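Local atomic coordinates of putative pore-forming toxin (Bacteroides vulgatus ATCC 8482, PDB entry 3KOG), a protein that is of unknown function but may be a pore-forming toxin that acts on membranes. Residues E102-S107 with T191-I196; E139-D144 with T212-N217; A73-P78 with G86-T91; I40-G45 with E58-N63. All coordinates share one frame; numbering follows the deposited sequence. Where two conformers were deposited one is given.

Interaction 1. Residues E102-S107 with T191-I196; sequences EESSNS and TSVYQI
Glu102 swings CG away from its own backbone N (chi1 -165°) and runs extended beyond it, while Tyr194 turns its ring beside the backbone N (chi1 -66°); the two meet with Glu102 CG over one face of the ring, 4.2 Å from the Tyr194 ring centroid in a CH-pi contact. The carboxylate continues across the ring and brings Glu102 OE2 to 3.0 Å from Ser192 OG. Ser192 OG is hydrogen-bonded to Ser105 OG (2.8 Å), within the non-hydrogen-bonded pair Ser105-Ser192. The strands are antiparallel and interrupted by a classic beta bulge: Glu103 and Ser104 both face Val193. Val193 O takes a short, straight bond from Glu103 N (2.7 Å) and a weak one from Ser104 N, and Val193 N returns a bond to Ser104 O. Beyond the bulge, Asn106 and Thr191 exchange a pair of backbone bonds, each 2.9 Å between N and O. On their face of the sheet a water links Ser104 OG to Thr191 O. Strand 98-120 thus pairs with strand 179-198, whose other edge is bonded to strand 207-225; the Tyr194 ring also meets Phe211 and Tyr159, and Ile196 packs on helix 150-158.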
loop_
_atom_site.group_PDB
_atom_site.type_symbol
_atom_site.label_atom_id
_atom_site.label_comp_id
_atom_site.label_asym_id
_atom_site.label_seq_id
_atom_site.Cartn_x
_atom_site.Cartn_y
_atom_site.Cartn_z
ATOM N N GLU A 102 -15.668 -0.777 5.271
ATOM C CA GLU A 102 -14.844 0.374 5.658
ATOM C C GLU A 102 -15.650 1.661 5.570
ATOM O O GLU A 102 -16.113 2.039 4.502
ATOM C CB GLU A 102 -13.607 0.453 4.793
ATOM C CG GLU A 102 -12.505 1.395 5.333
ATOM C CD GLU A 102 -11.246 1.355 4.483
ATOM O OE1 GLU A 102 -11.250 0.626 3.460
ATOM O OE2 GLU A 102 -10.242 2.013 4.862
ATOM N N GLU A 103 -15.800 2.327 6.697
ATOM C CA GLU A 103 -16.680 3.475 6.838
ATOM C C GLU A 103 -15.911 4.781 6.658
ATOM O O GLU A 103 -16.493 5.778 6.245
ATOM C CB GLU A 103 -17.288 3.514 8.245
ATOM C CG GLU A 103 -18.177 2.294 8.619
ATOM C CD GLU A 103 -19.355 2.097 7.651
ATOM O OE1 GLU A 103 -19.848 3.118 7.137
ATOM O OE2 GLU A 103 -19.759 0.943 7.384
ATOM N N SER A 104 -14.629 4.806 7.016
ATOM C CA SER A 104 -13.833 6.020 6.920
ATOM C C SER A 104 -12.335 5.643 6.987
ATOM O O SER A 104 -11.977 4.595 7.534
ATOM C CB SER A 104 -14.198 6.999 8.027
ATOM O OG SER A 104 -13.730 6.576 9.267
ATOM N N SER A 105 -11.490 6.474 6.382
ATOM C CA SER A 105 -10.087 6.178 6.295
ATOM C C SER A 105 -9.301 7.477 6.182
ATOM O O SER A 105 -9.663 8.351 5.413
ATOM C CB SER A 105 -9.791 5.276 5.107
ATOM O OG SER A 105 -8.527 4.698 5.260
ATOM N N ASN A 106 -8.247 7.608 6.967
ATOM C CA ASN A 106 -7.419 8.797 6.903
ATOM C C ASN A 106 -5.960 8.408 7.021
ATOM O O ASN A 106 -5.593 7.749 7.977
ATOM C CB ASN A 106 -7.789 9.759 8.032
ATOM C CG ASN A 106 -6.914 11.001 8.046
ATOM O OD1 ASN A 106 -7.168 11.970 7.304
ATOM N ND2 ASN A 106 -5.878 10.993 8.895
ATOM N N SER A 107 -5.148 8.844 6.050
ATOM C CA SER A 107 -3.735 8.541 5.995
ATOM C C SER A 107 -2.909 9.755 6.337
ATOM O O SER A 107 -3.261 10.885 5.963
ATOM C CB SER A 107 -3.344 8.038 4.643
ATOM O OG SER A 107 -4.188 6.971 4.317
ATOM N N THR A 191 -5.586 5.283 9.529
ATOM C CA THR A 191 -6.588 4.944 10.544
ATOM C C THR A 191 -7.944 4.780 9.836
ATOM O O THR A 191 -8.430 5.708 9.184
ATOM C CB THR A 191 -6.687 6.000 11.662
ATOM O OG1 THR A 191 -5.355 6.249 12.186
ATOM C CG2 THR A 191 -7.675 5.516 12.847
ATOM N N SER A 192 -8.507 3.578 9.949
ATOM C CA SER A 192 -9.741 3.199 9.281
ATOM C C SER A 192 -10.753 2.624 10.264
ATOM O O SER A 192 -10.394 1.828 11.125
ATOM C CB SER A 192 -9.435 2.185 8.177
ATOM O OG SER A 192 -8.483 2.684 7.217
ATOM N N VAL A 193 -12.009 2.979 10.092
ATOM C CA VAL A 193 -13.093 2.515 10.951
ATOM C C VAL A 193 -13.921 1.589 10.076
ATOM O O VAL A 193 -14.273 1.956 8.951
ATOM C CB VAL A 193 -13.978 3.682 11.449
ATOM C CG1 VAL A 193 -15.251 3.162 12.153
ATOM C CG2 VAL A 193 -13.161 4.679 12.326
ATOM N N TYR A 194 -14.197 0.391 10.591
ATOM C CA TYR A 194 -14.967 -0.617 9.920
ATOM C C TYR A 194 -16.207 -0.951 10.729
ATOM O O TYR A 194 -16.175 -0.979 11.964
ATOM C CB TYR A 194 -14.177 -1.930 9.758
ATOM C CG TYR A 194 -12.968 -1.865 8.859
ATOM C CD1 TYR A 194 -11.758 -1.404 9.328
ATOM C CD2 TYR A 194 -13.062 -2.154 7.479
ATOM C CE1 TYR A 194 -10.652 -1.322 8.479
ATOM C CE2 TYR A 194 -11.952 -2.041 6.662
ATOM C CZ TYR A 194 -10.767 -1.625 7.178
ATOM O OH TYR A 194 -9.652 -1.497 6.342
ATOM N N GLN A 195 -17.289 -1.291 10.027
ATOM C CA GLN A 195 -18.405 -1.991 10.656
ATOM C C GLN A 195 -18.492 -3.398 10.080
ATOM O O GLN A 195 -18.232 -3.637 8.857
ATOM C CB GLN A 195 -19.734 -1.292 10.398
ATOM C CG GLN A 195 -19.907 -0.003 11.130
ATOM C CD GLN A 195 -21.342 0.470 11.022
ATOM O OE1 GLN A 195 -21.899 0.506 9.946
ATOM N NE2 GLN A 195 -21.947 0.790 12.133
ATOM N N ILE A 196 -18.865 -4.321 10.951
ATOM C CA ILE A 196 -19.197 -5.661 10.540
ATOM C C ILE A 196 -20.712 -5.680 10.411
ATOM O O ILE A 196 -21.409 -5.310 11.341
ATOM C CB ILE A 196 -18.702 -6.695 11.532
ATOM C CG1 ILE A 196 -17.165 -6.665 11.521
ATOM C CG2 ILE A 196 -19.268 -8.093 11.143
ATOM C CD1 ILE A 196 -16.508 -7.420 12.617
HETATM O O HOH W 1 -10.652 7.222 9.976
#

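Interaction 2. Residues E139-D144 with T212-N217; sequences EVIKND and TVDSYN
Thr212 O is gripped by two backbone amides of the facing strand: Ile141 N binds it at 2.8 Å, and Lys142 N adds a weak bond at 3.4 Å. Thr212 N completes the set with a bond to Lys142 O. Two successive residues opposite one make this a classic beta bulge in an antiparallel pair, here joining strands 126-143 and 207-225 of the large mixed sheet. Before the bulge, Glu139 and Asp214 form a hydrogen-bonded pair through both backbone amides, while Val140 and Val213 meet on the face against which Tyr159 packs. In the conformer given, the Glu139 side chain, with CG lodged between its backbone N and carbonyl carbon (chi1 47°), lies alongside Asp214 and points the same way. Its OE2 there accepts the hydroxyl of Tyr216 (OH to OE2 3.1 Å), which arrives from above the carboxylate plane, 38° out of it, with the ring turned edge-on. The same conformer brings Glu139 OE2 within 3.8 Å of Asp214 OD2, a like-charge approach. Asp214 OD1 is hydrogen-bonded to Thr191 OG1 on strand 179-198. Ile141 crosses Asp214 at about a right angle, setting CD1 3.5 Å from Asp214 OD1, and its CG1 lies 3.9 Å from Thr212 CG2.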
loop_
_atom_site.group_PDB
_atom_site.type_symbol
_atom_site.label_atom_id
_atom_site.label_comp_id
_atom_site.label_asym_id
_atom_site.label_seq_id
_atom_site.Cartn_x
_atom_site.Cartn_y
_atom_site.Cartn_z
ATOM N N GLU A 139 -2.859 -3.171 12.953
ATOM C CA GLU A 139 -3.236 -3.394 14.352
ATOM C C GLU A 139 -4.638 -2.827 14.629
ATOM O O GLU A 139 -4.976 -1.723 14.184
ATOM C CB GLU A 139 -2.209 -2.761 15.324
ATOM C CG GLU A 139 -1.798 -1.313 14.986
ATOM C CD GLU A 139 -0.971 -0.605 16.087
ATOM O OE1 GLU A 139 -0.533 -1.282 17.060
ATOM O OE2 GLU A 139 -0.771 0.646 15.976
ATOM N N VAL A 140 -5.457 -3.572 15.361
ATOM C CA VAL A 140 -6.784 -3.081 15.775
ATOM C C VAL A 140 -6.572 -2.253 17.037
ATOM O O VAL A 140 -6.023 -2.754 18.002
ATOM C CB VAL A 140 -7.781 -4.234 16.018
ATOM C CG1 VAL A 140 -9.094 -3.701 16.635
ATOM C CG2 VAL A 140 -8.084 -4.927 14.708
ATOM N N ILE A 141 -6.937 -0.967 17.008
ATOM C CA ILE A 141 -6.700 -0.084 18.165
ATOM C C ILE A 141 -7.970 0.162 18.951
ATOM O O ILE A 141 -7.928 0.727 20.026
ATOM C CB ILE A 141 -5.989 1.243 17.766
ATOM C CG1 ILE A 141 -6.882 2.155 16.878
ATOM C CG2 ILE A 141 -4.616 0.892 17.122
ATOM C CD1 ILE A 141 -6.310 3.531 16.518
ATOM N N LYS A 142 -9.110 -0.261 18.412
ATOM C CA LYS A 142 -10.364 -0.107 19.131
ATOM C C LYS A 142 -11.324 -1.153 18.604
ATOM O O LYS A 142 -11.394 -1.418 17.401
ATOM C CB LYS A 142 -10.928 1.313 18.943
ATOM C CG LYS A 142 -12.133 1.622 19.756
ATOM C CD LYS A 142 -12.526 3.105 19.640
ATOM C CE LYS A 142 -13.937 3.312 20.247
ATOM N NZ LYS A 142 -14.449 4.682 19.979
ATOM N N ASN A 143 -12.084 -1.723 19.528
ATOM C CA ASN A 143 -12.979 -2.799 19.221
ATOM C C ASN A 143 -14.166 -2.751 20.156
ATOM O O ASN A 143 -14.007 -2.967 21.352
ATOM C CB ASN A 143 -12.228 -4.122 19.355
ATOM C CG ASN A 143 -13.112 -5.318 19.213
ATOM O OD1 ASN A 143 -14.257 -5.232 18.769
ATOM N ND2 ASN A 143 -12.561 -6.483 19.551
ATOM N N ASP A 144 -15.345 -2.486 19.587
ATOM C CA ASP A 144 -16.550 -2.292 20.383
ATOM C C ASP A 144 -17.372 -3.595 20.515
ATOM O O ASP A 144 -18.431 -3.607 21.156
ATOM C CB ASP A 144 -17.380 -1.140 19.789
ATOM C CG ASP A 144 -16.630 0.228 19.796
ATOM O OD1 ASP A 144 -15.533 0.371 20.391
ATOM O OD2 ASP A 144 -17.168 1.184 19.202
ATOM N N THR A 212 -11.608 -0.154 14.892
ATOM C CA THR A 212 -10.730 0.808 14.247
ATOM C C THR A 212 -9.347 0.196 14.063
ATOM O O THR A 212 -8.799 -0.416 14.983
ATOM C CB THR A 212 -10.640 2.106 15.075
ATOM O OG1 THR A 212 -11.961 2.664 15.223
ATOM C CG2 THR A 212 -9.687 3.126 14.378
ATOM N N VAL A 213 -8.797 0.380 12.875
ATOM C CA VAL A 213 -7.509 -0.198 12.503
ATOM C C VAL A 213 -6.452 0.847 12.125
ATOM O O VAL A 213 -6.711 1.712 11.275
ATOM C CB VAL A 213 -7.673 -1.110 11.323
ATOM C CG1 VAL A 213 -6.330 -1.783 10.985
ATOM C CG2 VAL A 213 -8.820 -2.145 11.613
ATOM N N ASP A 214 -5.259 0.721 12.696
ATOM C CA ASP A 214 -4.121 1.445 12.167
ATOM C C ASP A 214 -3.331 0.514 11.271
ATOM O O ASP A 214 -2.935 -0.580 11.678
ATOM C CB ASP A 214 -3.180 1.963 13.271
ATOM C CG ASP A 214 -3.684 3.219 13.964
ATOM O OD1 ASP A 214 -4.652 3.894 13.510
ATOM O OD2 ASP A 214 -3.023 3.575 14.949
ATOM N N SER A 215 -3.154 0.916 10.027
ATOM C CA SER A 215 -2.429 0.114 9.059
ATOM C C SER A 215 -1.279 0.962 8.487
ATOM O O SER A 215 -1.383 2.195 8.351
ATOM C CB SER A 215 -3.322 -0.402 7.911
ATOM O OG SER A 215 -3.959 0.609 7.193
ATOM N N TYR A 216 -0.213 0.264 8.141
ATOM C CA TYR A 216 1.046 0.893 7.807
ATOM C C TYR A 216 1.523 0.430 6.476
ATOM O O TYR A 216 1.392 -0.728 6.162
ATOM C CB TYR A 216 2.112 0.563 8.847
ATOM C CG TYR A 216 1.761 1.072 10.214
ATOM C CD1 TYR A 216 0.958 0.317 11.073
ATOM C CD2 TYR A 216 2.167 2.325 10.624
ATOM C CE1 TYR A 216 0.584 0.791 12.283
ATOM C CE2 TYR A 216 1.817 2.810 11.868
ATOM C CZ TYR A 216 1.033 2.027 12.692
ATOM O OH TYR A 216 0.655 2.501 13.915
ATOM N N ASN A 217 2.073 1.344 5.680
ATOM C CA ASN A 217 2.739 0.966 4.433
ATOM C C ASN A 217 3.822 1.998 4.094
ATOM O O ASN A 217 3.877 3.041 4.716
ATOM C CB ASN A 217 1.751 0.790 3.269
ATOM C CG ASN A 217 1.139 2.086 2.788
ATOM O OD1 ASN A 217 0.492 2.795 3.540
ATOM N ND2 ASN A 217 1.342 2.398 1.509
#

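Interaction 3. Residues A73-P78 with G86-T91; sequences ASVTIP and GAKEVT
Apolar contacts carry most of the meeting between 73-78 and 86-91. Ala73 CB lies 3.6 Å from Val90 CG2 and 3.4 Å from the backbone Thr91 O, so this small side chain touches both a methyl and a carbonyl oxygen. Val90 places CG2 anti to its backbone N, where the methyl faces Ala73 and skirts Ser74 O; Val75 CB is a looser neighbour, 4.5 Å from Val90 CG2. Val75 and Lys88 reach toward each other tip to tip, the valine methyl CG2 touching Lys88 CE at 3.6 Å and CD at 3.7 Å. The two strands run nearly antiparallel, at 161°, yet their axes come no closer than 7.4 Å and no backbone bond joins them. They belong to different sheets: 69-77 is an outer strand of the three-stranded antiparallel sheet, and 85-94 is part of the mixed sheet, so their side chains pack between sheets. Ile21 of strand 18-27 and Ile62 of strand 58-66 add to the apolar layer around Val75 and Val90. Polar contact is concentrated at the end of Lys88. Its chain bends at chi3 (-44°), carrying NZ past Val75 to Thr76 O, where the donor makes a 2.7 Å bond approaching almost in line with the carbonyl. A water accepts a bond from Thr76 N and a weak one from Lys88 NZ, linking the ammonium to the same residue's amide.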
loop_
_atom_site.group_PDB
_atom_site.type_symbol
_atom_site.label_atom_id
_atom_site.label_comp_id
_atom_site.label_asym_id
_atom_site.label_seq_id
_atom_site.Cartn_x
_atom_site.Cartn_y
_atom_site.Cartn_z
ATOM N N ALA A 73 -13.154 -5.548 -1.156
ATOM C CA ALA A 73 -12.541 -4.423 -0.449
ATOM C C ALA A 73 -12.051 -3.465 -1.485
ATOM O O ALA A 73 -11.744 -3.844 -2.592
ATOM C CB ALA A 73 -11.353 -4.863 0.418
ATOM N N SER A 74 -11.974 -2.212 -1.093
ATOM C CA SER A 74 -11.422 -1.186 -1.939
ATOM C C SER A 74 -10.103 -0.656 -1.361
ATOM O O SER A 74 -9.886 -0.673 -0.127
ATOM C CB SER A 74 -12.463 -0.098 -2.131
ATOM O OG SER A 74 -13.583 -0.629 -2.818
ATOM N N VAL A 75 -9.217 -0.234 -2.245
ATOM C CA VAL A 75 -7.955 0.349 -1.871
ATOM C C VAL A 75 -7.713 1.588 -2.755
ATOM O O VAL A 75 -7.952 1.601 -3.973
ATOM C CB VAL A 75 -6.814 -0.662 -2.004
ATOM C CG1 VAL A 75 -6.731 -1.151 -3.415
ATOM C CG2 VAL A 75 -5.515 -0.035 -1.584
ATOM N N THR A 76 -7.272 2.649 -2.118
ATOM C CA THR A 76 -6.992 3.911 -2.869
ATOM C C THR A 76 -5.483 3.908 -3.148
ATOM O O THR A 76 -4.671 3.864 -2.223
ATOM C CB THR A 76 -7.446 5.139 -2.061
ATOM O OG1 THR A 76 -8.851 5.082 -1.948
ATOM C CG2 THR A 76 -7.024 6.492 -2.806
ATOM N N ILE A 77 -5.107 3.828 -4.399
ATOM C CA ILE A 77 -3.729 4.108 -4.829
ATOM C C ILE A 77 -3.514 5.604 -4.615
ATOM O O ILE A 77 -4.325 6.450 -5.086
ATOM C CB ILE A 77 -3.547 3.762 -6.360
ATOM C CG1 ILE A 77 -3.813 2.297 -6.658
ATOM C CG2 ILE A 77 -2.153 4.205 -6.927
ATOM C CD1 ILE A 77 -3.980 2.025 -8.192
ATOM N N PRO A 78 -2.413 5.994 -3.932
ATOM C CA PRO A 78 -2.112 7.395 -3.796
ATOM C C PRO A 78 -1.617 8.023 -5.104
ATOM O O PRO A 78 -1.090 7.329 -5.957
ATOM C CB PRO A 78 -1.007 7.408 -2.758
ATOM C CG PRO A 78 -0.230 6.079 -3.061
ATOM C CD PRO A 78 -1.320 5.115 -3.425
ATOM N N GLY A 86 5.442 2.584 -4.127
ATOM C CA GLY A 86 4.716 2.185 -2.941
ATOM C C GLY A 86 4.038 0.829 -3.088
ATOM O O GLY A 86 3.915 0.306 -4.201
ATOM N N ALA A 87 3.624 0.261 -1.952
ATOM C CA ALA A 87 2.888 -0.979 -1.962
ATOM C C ALA A 87 1.963 -0.973 -0.737
ATOM O O ALA A 87 2.338 -0.414 0.298
ATOM C CB ALA A 87 3.854 -2.175 -1.900
ATOM N N LYS A 88 0.836 -1.689 -0.818
ATOM C CA LYS A 88 -0.122 -1.769 0.313
ATOM C C LYS A 88 -0.789 -3.125 0.202
ATOM O O LYS A 88 -1.114 -3.552 -0.921
ATOM C CB LYS A 88 -1.208 -0.691 0.117
ATOM C CG LYS A 88 -1.829 -0.135 1.385
ATOM C CD LYS A 88 -3.030 0.814 1.071
ATOM C CE LYS A 88 -2.833 1.852 -0.079
ATOM N NZ LYS A 88 -3.489 3.205 0.087
ATOM N N GLU A 89 -1.005 -3.770 1.324
ATOM C CA GLU A 89 -1.831 -4.974 1.401
ATOM C C GLU A 89 -3.272 -4.609 1.601
ATOM O O GLU A 89 -3.557 -3.569 2.210
ATOM C CB GLU A 89 -1.401 -5.861 2.589
ATOM C CG GLU A 89 -0.102 -6.520 2.359
ATOM C CD GLU A 89 0.207 -7.626 3.382
ATOM O OE1 GLU A 89 -0.347 -7.590 4.500
ATOM O OE2 GLU A 89 1.021 -8.528 3.032
ATOM N N VAL A 90 -4.192 -5.419 1.087
ATOM C CA VAL A 90 -5.600 -5.179 1.358
ATOM C C VAL A 90 -6.230 -6.491 1.747
ATOM O O VAL A 90 -6.036 -7.516 1.069
ATOM C CB VAL A 90 -6.336 -4.570 0.144
ATOM C CG1 VAL A 90 -6.244 -5.471 -1.081
ATOM C CG2 VAL A 90 -7.825 -4.189 0.515
ATOM N N THR A 91 -6.967 -6.457 2.846
ATOM C CA THR A 91 -7.639 -7.641 3.385
ATOM C C THR A 91 -9.064 -7.711 2.804
ATOM O O THR A 91 -9.826 -6.707 2.841
ATOM C CB THR A 91 -7.713 -7.560 4.913
ATOM O OG1 THR A 91 -6.386 -7.571 5.462
ATOM C CG2 THR A 91 -8.525 -8.732 5.547
HETATM O O HOH W 2 -6.828 2.529 0.789
#

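Interaction 4. Residues I40-G45 with E58-N63; sequences ISFSKG and ESININ
The Phe42 ring has Ile60 CG2 at its edge, near its plane, 4.3 Å from Phe42 CD2, while Ile62 CG1 comes obliquely to within 4.0 Å of the same ring carbon. The contact is the antiparallel pairing of strands 39-42 and 58-66 in the small three-stranded sheet, and these side chains belong to the sheet face turned toward strand 18-27, where Phe42 and Ile62 both touch Pro23. Phe42 and Ile62 form a non-hydrogen-bonded pair, lying side by side and pointing the same way. Ile40 extends the apolar row, its CG2 3.8 Å from Ile62 CG2. Both of these methyls stand anti to their own backbone N. Next to the Phe42-Ile62 pair, Ser41 and Asn63 exchange two backbone bonds, and in the conformers given Ser41 OG on the other face rests against Asn63 CB at 3.4 Å. With the same conformers, a water on that side donates to Asn61 O or Asn63 OD1, with a weak link to Ser41 OG. As 40-45 leaves the strand, Ser43 N still binds Asn61 O in a nearly straight bond, but the return bond uses a side chain. With OG between its backbone N and carbonyl carbon (chi1 59°), Ser43 offers that oxygen to Asn61 N at 2.9 Å, replacing a backbone carbonyl as the acceptor.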
loop_
_atom_site.group_PDB
_atom_site.type_symbol
_atom_site.label_atom_id
_atom_site.label_comp_id
_atom_site.label_asym_id
_atom_site.label_seq_id
_atom_site.Cartn_x
_atom_site.Cartn_y
_atom_site.Cartn_z
ATOM N N ILE A 40 -9.704 -14.484 -7.383
ATOM C CA ILE A 40 -9.499 -13.096 -7.060
ATOM C C ILE A 40 -9.568 -12.239 -8.288
ATOM O O ILE A 40 -8.912 -12.531 -9.284
ATOM C CB ILE A 40 -8.130 -12.875 -6.355
ATOM C CG1 ILE A 40 -8.110 -13.699 -5.064
ATOM C CG2 ILE A 40 -7.931 -11.404 -6.038
ATOM C CD1 ILE A 40 -6.769 -13.659 -4.311
ATOM N N SER A 41 -10.285 -11.119 -8.195
ATOM C CA SER A 41 -10.401 -10.230 -9.316
ATOM C C SER A 41 -10.145 -8.780 -8.914
ATOM O O SER A 41 -10.510 -8.330 -7.807
ATOM C CB SER A 41 -11.783 -10.383 -9.971
ATOM O OG SER A 41 -12.805 -10.023 -9.062
ATOM N N PHE A 42 -9.467 -8.067 -9.796
ATOM C CA PHE A 42 -9.215 -6.645 -9.658
ATOM C C PHE A 42 -10.142 -5.924 -10.612
ATOM O O PHE A 42 -10.152 -6.289 -11.778
ATOM C CB PHE A 42 -7.790 -6.316 -10.094
ATOM C CG PHE A 42 -6.718 -6.911 -9.244
ATOM C CD1 PHE A 42 -6.277 -8.200 -9.466
ATOM C CD2 PHE A 42 -6.180 -6.184 -8.184
ATOM C CE1 PHE A 42 -5.268 -8.782 -8.644
ATOM C CE2 PHE A 42 -5.156 -6.726 -7.390
ATOM C CZ PHE A 42 -4.686 -8.006 -7.637
ATOM N N SER A 43 -10.899 -4.917 -10.142
ATOM C CA SER A 43 -11.745 -4.074 -10.984
ATOM C C SER A 43 -11.036 -3.469 -12.181
ATOM O O SER A 43 -11.622 -3.390 -13.238
ATOM C CB SER A 43 -12.418 -2.909 -10.208
ATOM O OG SER A 43 -11.453 -2.077 -9.618
ATOM N N LYS A 44 -9.801 -3.062 -11.971
ATOM C CA LYS A 44 -8.941 -2.590 -13.026
ATOM C C LYS A 44 -7.535 -3.032 -12.641
ATOM O O LYS A 44 -7.118 -2.958 -11.470
ATOM C CB LYS A 44 -9.050 -1.039 -13.220
ATOM C CG LYS A 44 -10.341 -0.653 -14.001
ATOM C CD LYS A 44 -10.548 0.818 -14.336
ATOM C CE LYS A 44 -11.626 0.933 -15.388
ATOM N NZ LYS A 44 -12.929 0.620 -14.873
ATOM N N GLY A 45 -6.829 -3.541 -13.653
ATOM C CA GLY A 45 -5.444 -3.838 -13.558
ATOM C C GLY A 45 -5.138 -5.183 -12.938
ATOM O O GLY A 45 -6.057 -5.963 -12.671
ATOM N N GLU A 58 -6.407 6.724 -7.424
ATOM C CA GLU A 58 -7.516 5.936 -7.984
ATOM C C GLU A 58 -7.890 4.807 -7.031
ATOM O O GLU A 58 -7.034 4.223 -6.382
ATOM C CB GLU A 58 -7.038 5.382 -9.330
ATOM C CG GLU A 58 -7.786 4.328 -9.927
ATOM C CD GLU A 58 -7.210 3.884 -11.286
ATOM O OE1 GLU A 58 -5.976 3.897 -11.463
ATOM O OE2 GLU A 58 -8.010 3.467 -12.117
ATOM N N SER A 59 -9.190 4.500 -7.007
ATOM C CA SER A 59 -9.757 3.451 -6.182
ATOM C C SER A 59 -9.943 2.179 -6.978
ATOM O O SER A 59 -10.594 2.186 -8.038
ATOM C CB SER A 59 -11.115 3.867 -5.610
ATOM O OG SER A 59 -11.568 2.877 -4.696
ATOM N N ILE A 60 -9.375 1.091 -6.468
ATOM C CA ILE A 60 -9.449 -0.250 -7.095
ATOM C C ILE A 60 -10.294 -1.115 -6.157
ATOM O O ILE A 60 -10.070 -1.084 -4.946
ATOM C CB ILE A 60 -8.041 -0.902 -7.171
ATOM C CG1 ILE A 60 -7.034 0.021 -7.912
ATOM C CG2 ILE A 60 -8.098 -2.324 -7.809
ATOM C CD1 ILE A 60 -7.477 0.370 -9.354
ATOM N N ASN A 61 -11.232 -1.873 -6.702
ATOM C CA ASN A 61 -12.026 -2.774 -5.909
ATOM C C ASN A 61 -11.493 -4.188 -6.167
ATOM O O ASN A 61 -11.290 -4.605 -7.324
ATOM C CB ASN A 61 -13.508 -2.679 -6.270
ATOM C CG ASN A 61 -14.157 -1.390 -5.790
ATOM O OD1 ASN A 61 -13.523 -0.521 -5.218
ATOM N ND2 ASN A 61 -15.435 -1.260 -6.052
ATOM N N ILE A 62 -11.264 -4.927 -5.098
ATOM C CA ILE A 62 -10.796 -6.326 -5.227
ATOM C C ILE A 62 -11.896 -7.259 -4.743
ATOM O O ILE A 62 -12.367 -7.071 -3.645
ATOM C CB ILE A 62 -9.535 -6.565 -4.423
ATOM C CG1 ILE A 62 -8.403 -5.652 -4.904
ATOM C CG2 ILE A 62 -9.007 -7.997 -4.667
ATOM C CD1 ILE A 62 -8.215 -4.426 -4.061
ATOM N N ASN A 63 -12.312 -8.214 -5.572
ATOM C CA ASN A 63 -13.312 -9.181 -5.185
ATOM C C ASN A 63 -12.676 -10.570 -5.059
ATOM O O ASN A 63 -11.711 -10.886 -5.782
ATOM C CB ASN A 63 -14.452 -9.226 -6.207
ATOM C CG ASN A 63 -15.430 -8.064 -6.045
ATOM O OD1 ASN A 63 -15.117 -6.918 -6.367
ATOM N ND2 ASN A 63 -16.625 -8.368 -5.555
HETATM O O HOH W 3 -13.271 -6.653 -8.569
HETATM O O HOH W 4 -11.572 0.302 -10.221
#

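In the fold
Along the chain, interactions 4 and 3 come first, both inside the DUF3869 region, while the segments of interactions 1 and 2 alternate later on. Interactions 4 and 3 have centres about 10 Å apart and share the small sheet through neighbouring strands 58-66 and 69-77. Interactions 1 and 2, with centres about 9 Å apart, join through strands 179-198 and 207-225. Strand 207-225 also pairs with 85-94, and a probable bond from Asn217 ND2 to Ala87 O links interaction 2 to interaction 3. With 73-78 in the small sheet and 86-91 in the mixed one, interaction 3 bridges the two; interactions 2 and 4, with centres about 23 Å apart, do not touch. The contacts tie early and late parts of the chain into one layered beta structure.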